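Local atomic coordinates of transcriptional regulator, LacI family (Corynebacterium glutamicum, PDB entry 3H5T), a protein that activates transcription of the inositol phosphate synthase gene in an inositol-dependent manner and regulates cell wall biogenesis by binding a palindromic promoter motif. Residues 153-158 with 167-172. Residues are numbered along the deposited sequence; the frame is centred on the assembly and turned at random.
Sequences PAVIAD and PFIAPN
The carbonyl O of P167 takes the backbone N of I156 at 2.7 Å in an almost linear bond, the first rung of a ladder between two parallel strands. I156 thus brackets F168, bonding through its N to P167 and through its O to the N of I169 at 2.9 Å; I169 in turn brackets A157, its O accepting the N of D158 at 2.9 Å. Weaker CA-H...O contacts fill in between, among them F168 CA to I156 O.

Side chains then sort by face. On one, the CG2 methyl of I156 meets the edge of the F168 ring, in its plane, 3.7 Å from CD1. With CG anti to the backbone N (chi1 179°), the ring extends along the strand until its CE1 edge lies 3.5 Å from the carbonyl O of D158. On the other face, V155 CG2 approaches P167 CB at 4.1 Å, and helix 321-336 covers P167 and I169. K324 of that helix forms a salt bridge with D158 OD1, just past the strand end.

With strand 132-135 beyond 154-157 and strand 344-352 beyond 168-171, this pair lies within the parallel run of a mixed sheet, in one lobe of the periplasmic-binding-protein fold common to LacI-family regulators.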
loop_
_atom_site.group_PDB
_atom_site.type_symbol
_atom_site.label_atom_id
_atom_site.label_comp_id
_atom_site.label_asym_id
_atom_site.label_seq_id
_atom_site.Cartn_x
_atom_site.Cartn_y
_atom_site.Cartn_z
ATOM N N PRO A 153 7.869 3.875 -19.888
ATOM C CA PRO A 153 6.489 4.217 -19.522
ATOM C C PRO A 153 6.321 3.957 -18.026
ATOM O O PRO A 153 6.646 2.873 -17.538
ATOM C CB PRO A 153 5.658 3.253 -20.370
ATOM C CG PRO A 153 6.507 3.045 -21.582
ATOM C CD PRO A 153 7.898 2.904 -20.997
ATOM N N ALA A 154 5.814 4.934 -17.290
ATOM C CA ALA A 154 5.667 4.731 -15.867
ATOM C C ALA A 154 4.440 5.361 -15.238
ATOM O O ALA A 154 3.971 6.424 -15.658
ATOM C CB ALA A 154 6.908 5.217 -15.164
ATOM N N VAL A 155 3.925 4.677 -14.225
ATOM C CA VAL A 155 2.777 5.141 -13.467
ATOM C C VAL A 155 3.253 5.207 -12.016
ATOM O O VAL A 155 4.029 4.362 -11.567
ATOM C CB VAL A 155 1.595 4.159 -13.567
ATOM C CG1 VAL A 155 2.016 2.783 -13.061
ATOM C CG2 VAL A 155 0.431 4.669 -12.737
ATOM N N ILE A 156 2.793 6.212 -11.285
ATOM C CA ILE A 156 3.191 6.370 -9.895
ATOM C C ILE A 156 2.033 6.088 -8.942
ATOM O O ILE A 156 0.906 6.523 -9.186
ATOM C CB ILE A 156 3.704 7.814 -9.644
ATOM C CG1 ILE A 156 5.032 8.027 -10.370
ATOM C CG2 ILE A 156 3.852 8.075 -8.150
ATOM C CD1 ILE A 156 5.401 9.486 -10.522
ATOM N N ALA A 157 2.319 5.367 -7.858
ATOM C CA ALA A 157 1.309 5.060 -6.845
ATOM C C ALA A 157 1.734 5.643 -5.501
ATOM O O ALA A 157 2.889 5.500 -5.083
ATOM C CB ALA A 157 1.120 3.556 -6.716
ATOM N N ASP A 158 0.793 6.301 -4.831
ATOM C CA ASP A 158 1.040 6.914 -3.532
ATOM C C ASP A 158 1.918 8.164 -3.587
ATOM O O ASP A 158 1.541 9.213 -3.077
ATOM C CB ASP A 158 1.653 5.878 -2.586
ATOM C CG ASP A 158 0.601 5.117 -1.797
ATOM O OD1 ASP A 158 0.936 4.053 -1.226
ATOM O OD2 ASP A 158 -0.559 5.589 -1.735
ATOM N N PRO A 167 1.362 9.194 -14.895
ATOM C CA PRO A 167 0.051 9.082 -14.247
ATOM C C PRO A 167 0.186 8.777 -12.759
ATOM O O PRO A 167 1.050 8.001 -12.358
ATOM C CB PRO A 167 -0.610 7.962 -15.034
ATOM C CG PRO A 167 -0.193 8.302 -16.419
ATOM C CD PRO A 167 1.306 8.609 -16.246
ATOM N N PHE A 168 -0.680 9.386 -11.956
ATOM C CA PHE A 168 -0.636 9.265 -10.503
ATOM C C PHE A 168 -1.929 8.712 -9.883
ATOM O O PHE A 168 -3.028 9.182 -10.186
ATOM C CB PHE A 168 -0.306 10.666 -9.945
ATOM C CG PHE A 168 -0.238 10.756 -8.435
ATOM C CD1 PHE A 168 0.820 10.197 -7.729
ATOM C CD2 PHE A 168 -1.210 11.456 -7.730
ATOM C CE1 PHE A 168 0.907 10.338 -6.343
ATOM C CE2 PHE A 168 -1.133 11.606 -6.347
ATOM C CZ PHE A 168 -0.073 11.047 -5.653
ATOM N N ILE A 169 -1.786 7.716 -9.012
ATOM C CA ILE A 169 -2.924 7.095 -8.329
ATOM C C ILE A 169 -2.698 7.127 -6.817
ATOM O O ILE A 169 -1.735 6.546 -6.320
ATOM C CB ILE A 169 -3.090 5.614 -8.724
ATOM C CG1 ILE A 169 -3.193 5.483 -10.241
ATOM C CG2 ILE A 169 -4.325 5.023 -8.033
ATOM C CD1 ILE A 169 -3.367 4.046 -10.706
ATOM N N ALA A 170 -3.582 7.792 -6.085
ATOM C CA ALA A 170 -3.449 7.868 -4.636
ATOM C C ALA A 170 -4.632 8.552 -3.967
ATOM O O ALA A 170 -5.411 9.262 -4.611
ATOM C CB ALA A 170 -2.166 8.607 -4.269
ATOM N N PRO A 171 -4.801 8.320 -2.662
ATOM C CA PRO A 171 -5.909 8.956 -1.947
ATOM C C PRO A 171 -5.385 10.318 -1.493
ATOM O O PRO A 171 -4.183 10.560 -1.563
ATOM C CB PRO A 171 -6.127 8.016 -0.776
ATOM C CG PRO A 171 -4.713 7.594 -0.454
ATOM C CD PRO A 171 -4.174 7.278 -1.830
ATOM N N ASN A 172 -6.267 11.212 -1.058
ATOM C CA ASN A 172 -5.819 12.509 -0.568
ATOM C C ASN A 172 -5.470 12.234 0.889
ATOM O O ASN A 172 -6.351 12.052 1.730
ATOM C CB ASN A 172 -6.938 13.554 -0.675
ATOM C CG ASN A 172 -6.529 14.923 -0.123
ATOM O OD1 ASN A 172 -7.163 15.935 -0.419
ATOM N ND2 ASN A 172 -5.477 14.951 0.688
#